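Local atomic coordinates of transcriptional regulator (Streptococcus dysgalactiae, PDB entry 5W4M), a protein that probably binds DNA as a quorum-sensing transcriptional regulator and acts as a receptor for SHP peptide pheromones. Residues L162-M167 against Q186-C191; T71-L76 against D103-M108; K7-L12 against D60-T65. The protein carries 1 engineered substitution. All blocks are in the same frame, centred on the assembly; numbering follows the deposited sequence. Where two conformers were deposited one is given.

Interaction 1: residues L162-M167 against Q186-C191; sequences LLTKEM and QLSINC
Thr164 and Ser188 bring the backbones of helix 157-169 and helix 179-197 nearest each other, their CA atoms 6.7 Å apart, where the two helices run almost antiparallel with local axes inclined at 154° and 10.5 Å apart at closest approach. Met167 fills one end of the contact. Its chain extends until a bend at chi3 (69°), which brings CE over Leu187, and the two side chains cross at about a right angle. As a result SD lies 3.7 Å from Leu187 CD2, while CE rests 3.7 Å from Leu187 CB. At the other end Thr164 presents CG2 and OG1 to Cys191. Thr164 OG1 is 3.6 Å from Cys191 SG, and the methyl CG2 sits 4.1 Å from Cys191 CB. The hydroxyls have partners within their own helices: Thr164 OG1 is hydrogen-bonded to Leu160 O and Ser188 OG to Val184 O. Trp140 touches Met167, and Leu207 of helix 201-215 touches Cys191. With both hydroxyls tied back to main-chain carbonyls, the interface is mainly one of methyl groups and sulfur, held by dispersion and by the exclusion of water.

Interaction 2: residues T71-L76 against D103-M108; sequences THFFTL and DYESTM. With SCN (thiocyanate ion), chain E.
Met108 and Phe73 form a Met-aromatic contact in the buried seam between helix 72-85 and helix 103-114. The sulfur lies at the ring's edge, with SD 5.0 Å from the Phe73 centroid and 74° off the ring normal; its nearest ring atom is CZ, 3.9 Å from Met108 SD. A bend at chi3 (73°) folds the Met108 methyl back towards the other helix, where CE comes within 3.8 Å of Leu76 CD2. Leu76 also covers the aliphatic part of Glu105, its CD2 lying 3.6 Å from Glu105 CG. The CB-CG part of Glu105 thus packs against Leu76, while its carboxylate is hydrogen-bonded through OE2 to Tyr143 OH. His72 NE2 is 4.7 Å from Glu105 OE2, close enough that a protonated imidazole would probably help stabilise the negative charge.

At the start of the first helix Thr71 is the N-cap. Its OG1 accepts from Phe74 N at 3.1 Å and donates to the nitrogen of a thiocyanate ion, probably a crystallisation component, also at 3.1 Å. Thr71 O in turn accepts from Thr75 N and Thr75 OG1, which approach from opposite faces of the carbonyl plane. The second subunit reaches this helix end, where its Asp53 OD1 is hydrogen-bonded to His72 N. The two helices are nearly parallel, at 16°, with helix 89-98 between them in sequence, consistent with the parallel succession of helices in TPR-like repeats.

Interaction 3: residues K7-L12 against D60-T65; sequences KTLRRL and DEFVST
Leu12 N donates to Thr8 O at 3.1 Å, a helical bond joining two residues whose side chains both touch Phe62. This is where the first helix of the helix-turn-helix domain, 5-15, packs against helix 59-66, with local axes 10.4 Å apart and inclined at 118°. Thr65 OG1 is hydrogen-bonded to Gln139 NE2 of the second subunit, while its CG2 methyl faces Thr8 and Arg11. CG2 is directed to the other helix because it stands anti to the backbone N (chi1 -54° for OG1), and it lies 4.0 Å from Thr8 CG2. Arg11 brings the edge of its guanidinium to the same methyl, in plane, with NH2 3.3 Å from Thr65 CG2. Thr8 OG1 bonds to His66 ND1, and Arg11 NH1 makes a long, weak ion pair with Glu138 of the second subunit.

Deeper in the domain Phe62 inserts its ring towards the first helix. CE1 meets Leu9 by the ring edge, 3.7 Å from Leu9 N in the ring plane and 3.8 Å from Leu9 CB, while Thr8 CG2 approaches CE1 obliquely. Leu48 and Leu52 of helix 45-54, together with Ile57, also touch this ring and join it to the domain core. Next to CE1 on the ring, CD1 lies 4.2 Å from the Leu12 CD1 methyl.

In the fold
Along the chain interaction 3 closes first, followed by interaction 2 and then interaction 1. Interaction 3 belongs to the helix-turn-helix domain and interaction 1 to the Rgg C-terminal domain; their centres are about 36 Å apart, on opposite sides of the chain's centre. Interaction 2 lies between them, its centre about 26 Å from that of interaction 3 and about 21 Å from that of interaction 1. Helices 59-66 and 72-85 follow each other in sequence, and the nearest atoms of interactions 3 and 2 are about 7 Å apart, without touching. Both touch the second subunit, placing the junction between the helix-turn-helix domain, which probably binds DNA, and the C-terminal helical domain at the dimer interface.

Interaction 1: residues L162-M167 against Q186-C191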
ATOM      1  N   LEU B 162      18.689 -16.997  -6.098  1.00 54.06           N
ATOM      2  CA  LEU B 162      19.676 -15.934  -5.942  1.00 53.13           C
ATOM      3  C   LEU B 162      19.048 -14.565  -6.173  1.00 52.05           C
ATOM      4  O   LEU B 162      19.321 -13.615  -5.430  1.00 54.51           O
ATOM      5  CB  LEU B 162      20.848 -16.157  -6.898  1.00 54.44           C
ATOM      6  CG  LEU B 162      21.788 -17.314  -6.550  1.00 53.87           C
ATOM      7  CD1 LEU B 162      22.766 -17.567  -7.686  1.00 53.49           C
ATOM      8  CD2 LEU B 162      22.528 -17.034  -5.252  1.00 54.58           C
ATOM      9  N   LEU B 163      18.198 -14.448  -7.197  1.00 52.76           N
ATOM     10  CA  LEU B 163      17.486 -13.195  -7.424  1.00 53.65           C
ATOM     11  C   LEU B 163      16.560 -12.871  -6.260  1.00 49.80           C
ATOM     12  O   LEU B 163      16.455 -11.711  -5.844  1.00 48.36           O
ATOM     13  CB  LEU B 163      16.697 -13.267  -8.731  1.00 51.98           C
ATOM     14  CG  LEU B 163      17.507 -13.085 -10.011  1.00 52.34           C
ATOM     15  CD1 LEU B 163      16.622 -13.329 -11.222  1.00 51.69           C
ATOM     16  CD2 LEU B 163      18.127 -11.697 -10.058  1.00 49.76           C
ATOM     17  N   THR B 164      15.882 -13.885  -5.718  1.00 46.80           N
ATOM     18  CA  THR B 164      15.061 -13.660  -4.534  1.00 49.00           C
ATOM     19  C   THR B 164      15.908 -13.157  -3.371  1.00 52.48           C
ATOM     20  O   THR B 164      15.521 -12.208  -2.680  1.00 51.10           O
ATOM     21  CB  THR B 164      14.318 -14.940  -4.154  1.00 50.80           C
ATOM     22  OG1 THR B 164      13.654 -15.469  -5.310  1.00 53.70           O
ATOM     23  CG2 THR B 164      13.287 -14.662  -3.067  1.00 45.22           C
ATOM     24  N   LYS B 165      17.080 -13.763  -3.155  1.00 53.01           N
ATOM     25  CA  LYS B 165      17.984 -13.281  -2.115  1.00 55.20           C
ATOM     26  C   LYS B 165      18.335 -11.812  -2.320  1.00 56.31           C
ATOM     27  O   LYS B 165      18.312 -11.021  -1.369  1.00 52.93           O
ATOM     28  CB  LYS B 165      19.254 -14.128  -2.086  1.00 59.32           C
ATOM     29  CG  LYS B 165      19.228 -15.274  -1.090  1.00 66.10           C
ATOM     30  CD  LYS B 165      20.539 -16.047  -1.109  1.00 71.43           C
ATOM     31  CE  LYS B 165      21.726 -15.114  -0.928  1.00 77.46           C
ATOM     32  NZ  LYS B 165      23.021 -15.790  -1.220  1.00 81.22           N
ATOM     33  N   GLU B 166      18.660 -11.426  -3.557  1.00 56.56           N
ATOM     34  CA  GLU B 166      19.029 -10.040  -3.826  1.00 57.03           C
ATOM     35  C   GLU B 166      17.852  -9.101  -3.589  1.00 53.89           C
ATOM     36  O   GLU B 166      17.983  -8.092  -2.886  1.00 51.50           O
ATOM     37  CB  GLU B 166      19.550  -9.904  -5.258  1.00 62.64           C
ATOM     38  CG  GLU B 166      20.936 -10.488  -5.469  1.00 70.14           C
ATOM     39  CD  GLU B 166      22.041  -9.516  -5.108  1.00 79.85           C
ATOM     40  OE1 GLU B 166      21.961  -8.339  -5.525  1.00 82.68           O
ATOM     41  OE2 GLU B 166      22.989  -9.927  -4.404  1.00 83.26           O
ATOM     42  N   MET B 167      16.692  -9.416  -4.176  1.00 53.50           N
ATOM     43  CA  MET B 167      15.504  -8.589  -3.986  1.00 51.91           C
ATOM     44  C   MET B 167      15.189  -8.418  -2.509  1.00 53.06           C
ATOM     45  O   MET B 167      14.986  -7.303  -2.016  1.00 53.52           O
ATOM     46  CB  MET B 167      14.304  -9.219  -4.695  1.00 47.78           C
ATOM     47  CG  MET B 167      12.968  -8.671  -4.202  1.00 48.91           C
ATOM     48  SD  MET B 167      11.527  -9.558  -4.821  1.00 51.02           S
ATOM     49  CE  MET B 167      11.700 -11.126  -3.972  1.00 52.02           C
ATOM     50  N   GLN B 186       5.079 -11.810  -1.113  1.00 49.80           N
ATOM     51  CA  GLN B 186       4.423 -12.764  -2.001  1.00 48.18           C
ATOM     52  C   GLN B 186       5.434 -13.499  -2.871  1.00 50.55           C
ATOM     53  O   GLN B 186       5.321 -14.714  -3.073  1.00 52.72           O
ATOM     54  CB  GLN B 186       3.388 -12.047  -2.865  1.00 46.16           C
ATOM     55  CG  GLN B 186       2.284 -11.381  -2.057  1.00 49.46           C
ATOM     56  CD  GLN B 186       1.373 -10.516  -2.905  1.00 51.52           C
ATOM     57  OE1 GLN B 186       1.575 -10.379  -4.113  1.00 52.21           O
ATOM     58  NE2 GLN B 186       0.359  -9.927  -2.276  1.00 51.04           N
ATOM     59  N   LEU B 187       6.439 -12.785  -3.385  1.00 49.18           N
ATOM     60  CA  LEU B 187       7.452 -13.438  -4.208  1.00 49.83           C
ATOM     61  C   LEU B 187       8.327 -14.376  -3.384  1.00 50.42           C
ATOM     62  O   LEU B 187       8.754 -15.422  -3.884  1.00 48.86           O
ATOM     63  CB  LEU B 187       8.308 -12.392  -4.922  1.00 51.49           C
ATOM     64  CG  LEU B 187       7.859 -11.973  -6.328  1.00 57.80           C
ATOM     65  CD1 LEU B 187       6.439 -11.421  -6.323  1.00 60.37           C
ATOM     66  CD2 LEU B 187       8.822 -10.955  -6.916  1.00 56.56           C
ATOM     67  N   SER B 188       8.606 -14.026  -2.125  1.00 49.21           N
ATOM     68  CA  SER B 188       9.386 -14.919  -1.275  1.00 48.12           C
ATOM     69  C   SER B 188       8.618 -16.197  -0.972  1.00 49.00           C
ATOM     70  O   SER B 188       9.206 -17.285  -0.923  1.00 48.50           O
ATOM     71  CB  SER B 188       9.778 -14.208   0.018  1.00 48.07           C
ATOM     72  OG  SER B 188      10.463 -13.000  -0.257  1.00 48.88           O
ATOM     73  N   ILE B 189       7.304 -16.087  -0.770  1.00 49.93           N
ATOM     74  CA  ILE B 189       6.484 -17.273  -0.561  1.00 51.85           C
ATOM     75  C   ILE B 189       6.466 -18.138  -1.817  1.00 56.62           C
ATOM     76  O   ILE B 189       6.587 -19.367  -1.739  1.00 57.97           O
ATOM     77  CB  ILE B 189       5.065 -16.868  -0.127  1.00 51.49           C
ATOM     78  CG1 ILE B 189       5.111 -16.171   1.236  1.00 52.76           C
ATOM     79  CG2 ILE B 189       4.159 -18.088  -0.070  1.00 54.54           C
ATOM     80  CD1 ILE B 189       3.775 -15.646   1.704  1.00 52.30           C
ATOM     81  N   ASN B 190       6.326 -17.514  -2.991  1.00 55.47           N
ATOM     82  CA  ASN B 190       6.318 -18.282  -4.233  0.51 55.89           C
ATOM     83  C   ASN B 190       7.631 -19.028  -4.429  1.00 58.74           C
ATOM     84  O   ASN B 190       7.641 -20.170  -4.901  1.00 60.27           O
ATOM     85  CB  ASN B 190       6.049 -17.368  -5.428  0.51 55.49           C
ATOM     86  CG  ASN B 190       6.191 -18.092  -6.755  0.51 53.51           C
ATOM     87  OD1 ASN B 190       5.354 -18.922  -7.112  0.51 52.85           O
ATOM     88  ND2 ASN B 190       7.253 -17.785  -7.490  0.51 54.46           N
ATOM     89  N   CYS B 191       8.754 -18.400  -4.071  1.00 57.17           N
ATOM     90  CA  CYS B 191      10.033 -19.093  -4.193  1.00 59.00           C
ATOM     91  C   CYS B 191      10.155 -20.219  -3.175  1.00 57.46           C
ATOM     92  O   CYS B 191      10.780 -21.247  -3.461  1.00 56.82           O
ATOM     93  CB  CYS B 191      11.195 -18.112  -4.038  1.00 55.02           C
ATOM     94  SG  CYS B 191      12.818 -18.844  -4.390  1.00 58.27           S
TER

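Interaction 2: residues T71-L76 against D103-M108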
ATOM      1  N   THR B  71       2.380   6.310 -15.226  1.00 55.43           N
ATOM      2  CA  THR B  71       3.757   6.152 -15.662  1.00 52.23           C
ATOM      3  C   THR B  71       3.835   5.213 -16.864  1.00 51.89           C
ATOM      4  O   THR B  71       2.877   4.526 -17.224  1.00 50.29           O
ATOM      5  CB  THR B  71       4.611   5.563 -14.549  1.00 48.57           C
ATOM      6  OG1 THR B  71       4.151   4.234 -14.313  1.00 50.08           O
ATOM      7  CG2 THR B  71       4.494   6.374 -13.269  1.00 46.63           C
ATOM      8  N   HIS B  72       5.028   5.154 -17.459  1.00 53.52           N
ATOM      9  CA  HIS B  72       5.228   4.292 -18.619  1.00 55.39           C
ATOM     10  C   HIS B  72       5.001   2.826 -18.262  1.00 52.44           C
ATOM     11  O   HIS B  72       4.276   2.109 -18.963  1.00 48.52           O
ATOM     12  CB  HIS B  72       6.631   4.499 -19.187  1.00 58.19           C
ATOM     13  CG  HIS B  72       6.965   3.581 -20.320  1.00 64.47           C
ATOM     14  ND1 HIS B  72       6.679   3.884 -21.634  1.00 67.50           N
ATOM     15  CD2 HIS B  72       7.563   2.365 -20.338  1.00 64.69           C
ATOM     16  CE1 HIS B  72       7.085   2.897 -22.412  1.00 66.51           C
ATOM     17  NE2 HIS B  72       7.625   1.962 -21.650  1.00 65.88           N
ATOM     18  N   PHE B  73       5.603   2.361 -17.164  1.00 45.76           N
ATOM     19  CA  PHE B  73       5.527   0.940 -16.838  1.00 53.86           C
ATOM     20  C   PHE B  73       4.171   0.553 -16.258  1.00 52.78           C
ATOM     21  O   PHE B  73       3.691  -0.554 -16.521  1.00 51.07           O
ATOM     22  CB  PHE B  73       6.665   0.564 -15.883  1.00 49.72           C
ATOM     23  CG  PHE B  73       6.719  -0.904 -15.521  1.00 49.67           C
ATOM     24  CD1 PHE B  73       6.467  -1.328 -14.226  1.00 48.71           C
ATOM     25  CD2 PHE B  73       7.034  -1.856 -16.476  1.00 51.64           C
ATOM     26  CE1 PHE B  73       6.533  -2.668 -13.890  1.00 53.30           C
ATOM     27  CE2 PHE B  73       7.094  -3.199 -16.148  1.00 52.96           C
ATOM     28  CZ  PHE B  73       6.844  -3.604 -14.853  1.00 53.24           C
ATOM     29  N   PHE B  74       3.529   1.438 -15.492  1.00 46.18           N
ATOM     30  CA  PHE B  74       2.217   1.083 -14.964  1.00 56.83           C
ATOM     31  C   PHE B  74       1.123   1.177 -16.021  1.00 53.86           C
ATOM     32  O   PHE B  74       0.132   0.444 -15.940  1.00 55.24           O
ATOM     33  CB  PHE B  74       1.851   1.951 -13.760  1.00 56.57           C
ATOM     34  CG  PHE B  74       0.729   1.378 -12.934  1.00 58.62           C
ATOM     35  CD1 PHE B  74      -0.566   1.858 -13.068  1.00 56.93           C
ATOM     36  CD2 PHE B  74       0.965   0.339 -12.045  1.00 57.33           C
ATOM     37  CE1 PHE B  74      -1.603   1.326 -12.314  1.00 57.03           C
ATOM     38  CE2 PHE B  74      -0.069  -0.201 -11.289  1.00 58.02           C
ATOM     39  CZ  PHE B  74      -1.354   0.296 -11.423  1.00 56.27           C
ATOM     40  N   THR B  75       1.273   2.070 -17.003  1.00 53.98           N
ATOM     41  CA  THR B  75       0.367   2.053 -18.148  1.00 55.47           C
ATOM     42  C   THR B  75       0.436   0.711 -18.864  1.00 58.26           C
ATOM     43  O   THR B  75      -0.597   0.131 -19.222  1.00 58.82           O
ATOM     44  CB  THR B  75       0.703   3.190 -19.114  1.00 54.52           C
ATOM     45  OG1 THR B  75       0.585   4.448 -18.437  1.00 55.71           O
ATOM     46  CG2 THR B  75      -0.237   3.171 -20.310  1.00 50.71           C
ATOM     47  N   LEU B  76       1.651   0.198 -19.067  1.00 58.68           N
ATOM     48  CA  LEU B  76       1.818  -1.141 -19.620  1.00 56.41           C
ATOM     49  C   LEU B  76       1.188  -2.188 -18.712  1.00 54.38           C
ATOM     50  O   LEU B  76       0.447  -3.062 -19.175  1.00 55.06           O
ATOM     51  CB  LEU B  76       3.305  -1.432 -19.830  1.00 57.74           C
ATOM     52  CG  LEU B  76       3.653  -2.901 -20.077  1.00 61.75           C
ATOM     53  CD1 LEU B  76       3.105  -3.350 -21.420  1.00 62.01           C
ATOM     54  CD2 LEU B  76       5.152  -3.117 -20.006  1.00 61.47           C
ATOM     55  N   ASP B 103      13.119  -3.721 -24.173  1.00 58.03           N
ATOM     56  CA  ASP B 103      13.650  -5.071 -24.009  1.00 55.71           C
ATOM     57  C   ASP B 103      12.987  -5.800 -22.844  1.00 53.63           C
ATOM     58  O   ASP B 103      12.343  -6.839 -23.032  1.00 56.62           O
ATOM     59  CB  ASP B 103      15.164  -5.018 -23.815  1.00 56.11           C
ATOM     60  CG  ASP B 103      15.791  -6.394 -23.780  1.00 60.41           C
ATOM     61  OD1 ASP B 103      15.206  -7.328 -24.371  1.00 63.03           O
ATOM     62  OD2 ASP B 103      16.861  -6.546 -23.155  1.00 62.49           O
ATOM     63  N   TYR B 104      13.147  -5.277 -21.626  1.00 51.53           N
ATOM     64  CA  TYR B 104      12.620  -5.976 -20.457  1.00 53.30           C
ATOM     65  C   TYR B 104      11.101  -6.060 -20.504  1.00 51.38           C
ATOM     66  O   TYR B 104      10.516  -7.094 -20.161  1.00 52.25           O
ATOM     67  CB  TYR B 104      13.083  -5.284 -19.173  1.00 52.81           C
ATOM     68  CG  TYR B 104      14.575  -5.029 -19.110  1.00 52.15           C
ATOM     69  CD1 TYR B 104      15.076  -3.883 -18.506  1.00 50.21           C
ATOM     70  CD2 TYR B 104      15.482  -5.932 -19.654  1.00 49.96           C
ATOM     71  CE1 TYR B 104      16.435  -3.641 -18.446  1.00 47.86           C
ATOM     72  CE2 TYR B 104      16.846  -5.700 -19.600  1.00 49.17           C
ATOM     73  CZ  TYR B 104      17.315  -4.551 -18.994  1.00 49.45           C
ATOM     74  OH  TYR B 104      18.668  -4.309 -18.933  1.00 50.47           O
ATOM     75  N   GLU B 105      10.448  -4.983 -20.943  1.00 51.99           N
ATOM     76  CA  GLU B 105       8.991  -4.973 -21.020  1.00 48.04           C
ATOM     77  C   GLU B 105       8.475  -6.035 -21.984  1.00 51.97           C
ATOM     78  O   GLU B 105       7.512  -6.746 -21.673  1.00 53.53           O
ATOM     79  CB  GLU B 105       8.508  -3.585 -21.437  1.00 46.98           C
ATOM     80  CG  GLU B 105       8.657  -2.512 -20.363  1.00 46.81           C
ATOM     81  CD  GLU B 105      10.079  -1.995 -20.219  1.00 51.93           C
ATOM     82  OE1 GLU B 105      10.977  -2.466 -20.953  1.00 51.10           O
ATOM     83  OE2 GLU B 105      10.297  -1.107 -19.366  1.00 51.69           O
ATOM     84  N   SER B 106       9.104  -6.161 -23.161  1.00 52.12           N
ATOM     85  CA  SER B 106       8.694  -7.190 -24.115  1.00 51.28           C
ATOM     86  C   SER B 106       8.863  -8.583 -23.529  1.00 50.32           C
ATOM     87  O   SER B 106       7.986  -9.440 -23.685  1.00 51.40           O
ATOM     88  CB  SER B 106       9.499  -7.075 -25.410  1.00 53.26           C
ATOM     89  OG  SER B 106       9.552  -5.737 -25.864  1.00 60.52           O
ATOM     90  N   THR B 107       9.996  -8.832 -22.866  1.00 48.86           N
ATOM     91  CA  THR B 107      10.222 -10.133 -22.249  1.00 51.95           C
ATOM     92  C   THR B 107       9.139 -10.443 -21.221  1.00 54.61           C
ATOM     93  O   THR B 107       8.652 -11.576 -21.148  1.00 60.38           O
ATOM     94  CB  THR B 107      11.611 -10.172 -21.607  1.00 54.10           C
ATOM     95  OG1 THR B 107      12.613 -10.020 -22.622  1.00 53.96           O
ATOM     96  CG2 THR B 107      11.835 -11.489 -20.876  1.00 53.32           C
ATOM     97  N   MET B 108       8.734  -9.440 -20.437  1.00 50.67           N
ATOM     98  CA  MET B 108       7.669  -9.649 -19.461  1.00 52.10           C
ATOM     99  C   MET B 108       6.349  -9.987 -20.144  1.00 53.71           C
ATOM    100  O   MET B 108       5.633 -10.899 -19.713  1.00 53.74           O
ATOM    101  CB  MET B 108       7.515  -8.410 -18.578  1.00 48.91           C
ATOM    102  CG  MET B 108       6.525  -8.585 -17.439  1.00 50.15           C
ATOM    103  SD  MET B 108       6.157  -7.048 -16.566  1.00 52.26           S
ATOM    104  CE  MET B 108       5.133  -6.196 -17.765  1.00 55.45           C
TER
HETATM  105  S   SCN E 303       8.261   1.814 -11.849  1.00 58.90           S
HETATM  106  C   SCN E 303       6.554   2.332 -11.921  1.00 63.29           C
HETATM  107  N   SCN E 303       5.424   2.656 -11.983  1.00 65.75           N

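Interaction 3: residues K7-L12 against D60-T65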
ATOM      1  N   LYS B   7      -3.388  24.619 -11.174  1.00 77.98           N
ATOM      2  CA  LYS B   7      -4.844  24.566 -11.126  1.00 77.30           C
ATOM      3  C   LYS B   7      -5.319  23.485 -10.166  1.00 73.12           C
ATOM      4  O   LYS B   7      -6.293  23.678  -9.431  1.00 73.65           O
ATOM      5  CB  LYS B   7      -5.407  24.332 -12.529  1.00 82.53           C
ATOM      6  CG  LYS B   7      -4.900  25.315 -13.576  1.00 87.84           C
ATOM      7  CD  LYS B   7      -5.856  26.485 -13.755  1.00 91.16           C
ATOM      8  CE  LYS B   7      -5.462  27.342 -14.948  1.00 94.38           C
ATOM      9  NZ  LYS B   7      -6.466  28.407 -15.234  1.00 96.92           N
ATOM     10  N   THR B   8      -4.636  22.338 -10.153  1.00 70.06           N
ATOM     11  CA  THR B   8      -4.977  21.280  -9.208  1.00 67.81           C
ATOM     12  C   THR B   8      -4.622  21.683  -7.782  1.00 64.60           C
ATOM     13  O   THR B   8      -5.417  21.477  -6.855  1.00 60.09           O
ATOM     14  CB  THR B   8      -4.262  19.988  -9.601  1.00 67.93           C
ATOM     15  OG1 THR B   8      -4.682  19.593 -10.912  1.00 71.29           O
ATOM     16  CG2 THR B   8      -4.569  18.874  -8.611  1.00 63.94           C
ATOM     17  N   LEU B   9      -3.436  22.265  -7.592  1.00 62.69           N
ATOM     18  CA  LEU B   9      -3.028  22.716  -6.264  1.00 61.65           C
ATOM     19  C   LEU B   9      -3.989  23.763  -5.713  1.00 59.77           C
ATOM     20  O   LEU B   9      -4.274  23.783  -4.509  1.00 56.15           O
ATOM     21  CB  LEU B   9      -1.606  23.271  -6.315  1.00 59.35           C
ATOM     22  CG  LEU B   9      -1.038  23.772  -4.989  1.00 60.77           C
ATOM     23  CD1 LEU B   9      -0.324  22.646  -4.259  1.00 59.46           C
ATOM     24  CD2 LEU B   9      -0.106  24.945  -5.220  1.00 63.50           C
ATOM     25  N   ARG B  10      -4.498  24.644  -6.580  1.00 59.36           N
ATOM     26  CA  ARG B  10      -5.423  25.680  -6.133  1.00 62.37           C
ATOM     27  C   ARG B  10      -6.707  25.070  -5.589  1.00 65.47           C
ATOM     28  O   ARG B  10      -7.201  25.472  -4.528  1.00 67.17           O
ATOM     29  CB  ARG B  10      -5.729  26.644  -7.282  1.00 62.46           C
ATOM     30  CG  ARG B  10      -6.975  27.491  -7.057  1.00 64.23           C
ATOM     31  CD  ARG B  10      -6.982  28.719  -7.950  1.00 65.37           C
ATOM     32  NE  ARG B  10      -5.876  29.617  -7.639  1.00 66.72           N
ATOM     33  CZ  ARG B  10      -5.800  30.882  -8.040  1.00 68.83           C
ATOM     34  NH1 ARG B  10      -6.773  31.410  -8.771  1.00 69.70           N
ATOM     35  NH2 ARG B  10      -4.749  31.619  -7.708  1.00 69.49           N
ATOM     36  N   ARG B  11      -7.261  24.087  -6.302  1.00 64.92           N
ATOM     37  CA  ARG B  11      -8.502  23.469  -5.853  1.00 64.37           C
ATOM     38  C   ARG B  11      -8.310  22.749  -4.525  1.00 59.19           C
ATOM     39  O   ARG B  11      -9.177  22.811  -3.644  1.00 58.10           O
ATOM     40  CB  ARG B  11      -9.027  22.506  -6.918  1.00 68.99           C
ATOM     41  CG  ARG B  11     -10.354  21.863  -6.558  1.00 75.21           C
ATOM     42  CD  ARG B  11     -10.863  20.972  -7.678  1.00 77.29           C
ATOM     43  NE  ARG B  11      -9.873  19.974  -8.071  1.00 76.14           N
ATOM     44  CZ  ARG B  11      -9.653  18.842  -7.412  1.00 76.09           C
ATOM     45  NH1 ARG B  11     -10.350  18.561  -6.319  1.00 75.42           N
ATOM     46  NH2 ARG B  11      -8.733  17.992  -7.843  1.00 78.19           N
ATOM     47  N   LEU B  12      -7.177  22.065  -4.357  1.00 55.84           N
ATOM     48  CA  LEU B  12      -6.927  21.371  -3.098  1.00 56.85           C
ATOM     49  C   LEU B  12      -6.723  22.362  -1.957  1.00 58.20           C
ATOM     50  O   LEU B  12      -7.231  22.153  -0.847  1.00 57.81           O
ATOM     51  CB  LEU B  12      -5.721  20.444  -3.241  1.00 53.36           C
ATOM     52  CG  LEU B  12      -5.906  19.293  -4.230  1.00 55.66           C
ATOM     53  CD1 LEU B  12      -4.695  18.371  -4.222  1.00 54.24           C
ATOM     54  CD2 LEU B  12      -7.183  18.514  -3.931  1.00 53.55           C
ATOM     55  N   ASP B  60       2.312  11.821  -3.689  1.00 54.65           N
ATOM     56  CA  ASP B  60       1.613  10.742  -4.378  1.00 57.25           C
ATOM     57  C   ASP B  60       0.143  11.082  -4.606  1.00 57.09           C
ATOM     58  O   ASP B  60      -0.392  10.839  -5.693  1.00 58.61           O
ATOM     59  CB  ASP B  60       1.755   9.446  -3.580  1.00 57.86           C
ATOM     60  CG  ASP B  60       1.548   8.214  -4.430  1.00 63.37           C
ATOM     61  OD1 ASP B  60       2.229   8.091  -5.470  1.00 64.89           O
ATOM     62  OD2 ASP B  60       0.712   7.365  -4.055  1.00 67.11           O
ATOM     63  N   GLU B  61      -0.531  11.639  -3.596  1.00 53.11           N
ATOM     64  CA  GLU B  61      -1.924  12.028  -3.798  1.00 52.92           C
ATOM     65  C   GLU B  61      -2.045  13.213  -4.748  1.00 50.22           C
ATOM     66  O   GLU B  61      -3.039  13.322  -5.470  1.00 51.06           O
ATOM     67  CB  GLU B  61      -2.599  12.334  -2.458  1.00 51.74           C
ATOM     68  CG  GLU B  61      -2.093  11.477  -1.314  1.00 51.49           C
ATOM     69  CD  GLU B  61      -2.498  11.990   0.055  1.00 52.23           C
ATOM     70  OE1 GLU B  61      -3.135  11.226   0.805  1.00 52.51           O
ATOM     71  OE2 GLU B  61      -2.188  13.156   0.384  1.00 51.83           O
ATOM     72  N   PHE B  62      -1.047  14.094  -4.782  1.00 49.97           N
ATOM     73  CA  PHE B  62      -1.123  15.240  -5.681  1.00 53.92           C
ATOM     74  C   PHE B  62      -0.963  14.810  -7.136  1.00 53.44           C
ATOM     75  O   PHE B  62      -1.739  15.221  -8.004  1.00 51.82           O
ATOM     76  CB  PHE B  62      -0.070  16.279  -5.304  1.00 52.12           C
ATOM     77  CG  PHE B  62      -0.030  17.458  -6.231  1.00 52.14           C
ATOM     78  CD1 PHE B  62      -0.986  18.459  -6.141  1.00 52.01           C
ATOM     79  CD2 PHE B  62       0.960  17.567  -7.192  1.00 51.89           C
ATOM     80  CE1 PHE B  62      -0.951  19.546  -6.992  1.00 52.73           C
ATOM     81  CE2 PHE B  62       1.003  18.652  -8.047  1.00 51.62           C
ATOM     82  CZ  PHE B  62       0.044  19.643  -7.949  1.00 52.54           C
ATOM     83  N   VAL B  63       0.042  13.978  -7.419  1.00 53.90           N
ATOM     84  CA  VAL B  63       0.264  13.527  -8.791  1.00 58.46           C
ATOM     85  C   VAL B  63      -0.909  12.681  -9.272  1.00 60.98           C
ATOM     86  O   VAL B  63      -1.369  12.824 -10.410  1.00 63.67           O
ATOM     87  CB  VAL B  63       1.600  12.767  -8.895  1.00 58.49           C
ATOM     88  CG1 VAL B  63       1.739  12.119 -10.263  1.00 57.18           C
ATOM     89  CG2 VAL B  63       2.762  13.707  -8.630  1.00 55.83           C
ATOM     90  N   SER B  64      -1.428  11.805  -8.411  1.00 61.16           N
ATOM     91  CA  SER B  64      -2.570  10.985  -8.801  1.00 63.13           C
ATOM     92  C   SER B  64      -3.844  11.809  -8.973  1.00 63.63           C
ATOM     93  O   SER B  64      -4.753  11.374  -9.687  1.00 63.27           O
ATOM     94  CB  SER B  64      -2.808   9.878  -7.775  1.00 63.77           C
ATOM     95  OG  SER B  64      -3.507  10.373  -6.646  1.00 67.47           O
ATOM     96  N   THR B  65      -3.934  12.978  -8.334  1.00 63.34           N
ATOM     97  CA  THR B  65      -5.106  13.832  -8.504  1.00 63.97           C
ATOM     98  C   THR B  65      -5.025  14.625  -9.801  1.00 64.73           C
ATOM     99  O   THR B  65      -6.001  14.706 -10.553  1.00 64.67           O
ATOM    100  CB  THR B  65      -5.250  14.788  -7.318  1.00 61.62           C
ATOM    101  OG1 THR B  65      -5.254  14.045  -6.096  1.00 57.52           O
ATOM    102  CG2 THR B  65      -6.544  15.577  -7.424  1.00 54.65           C
TER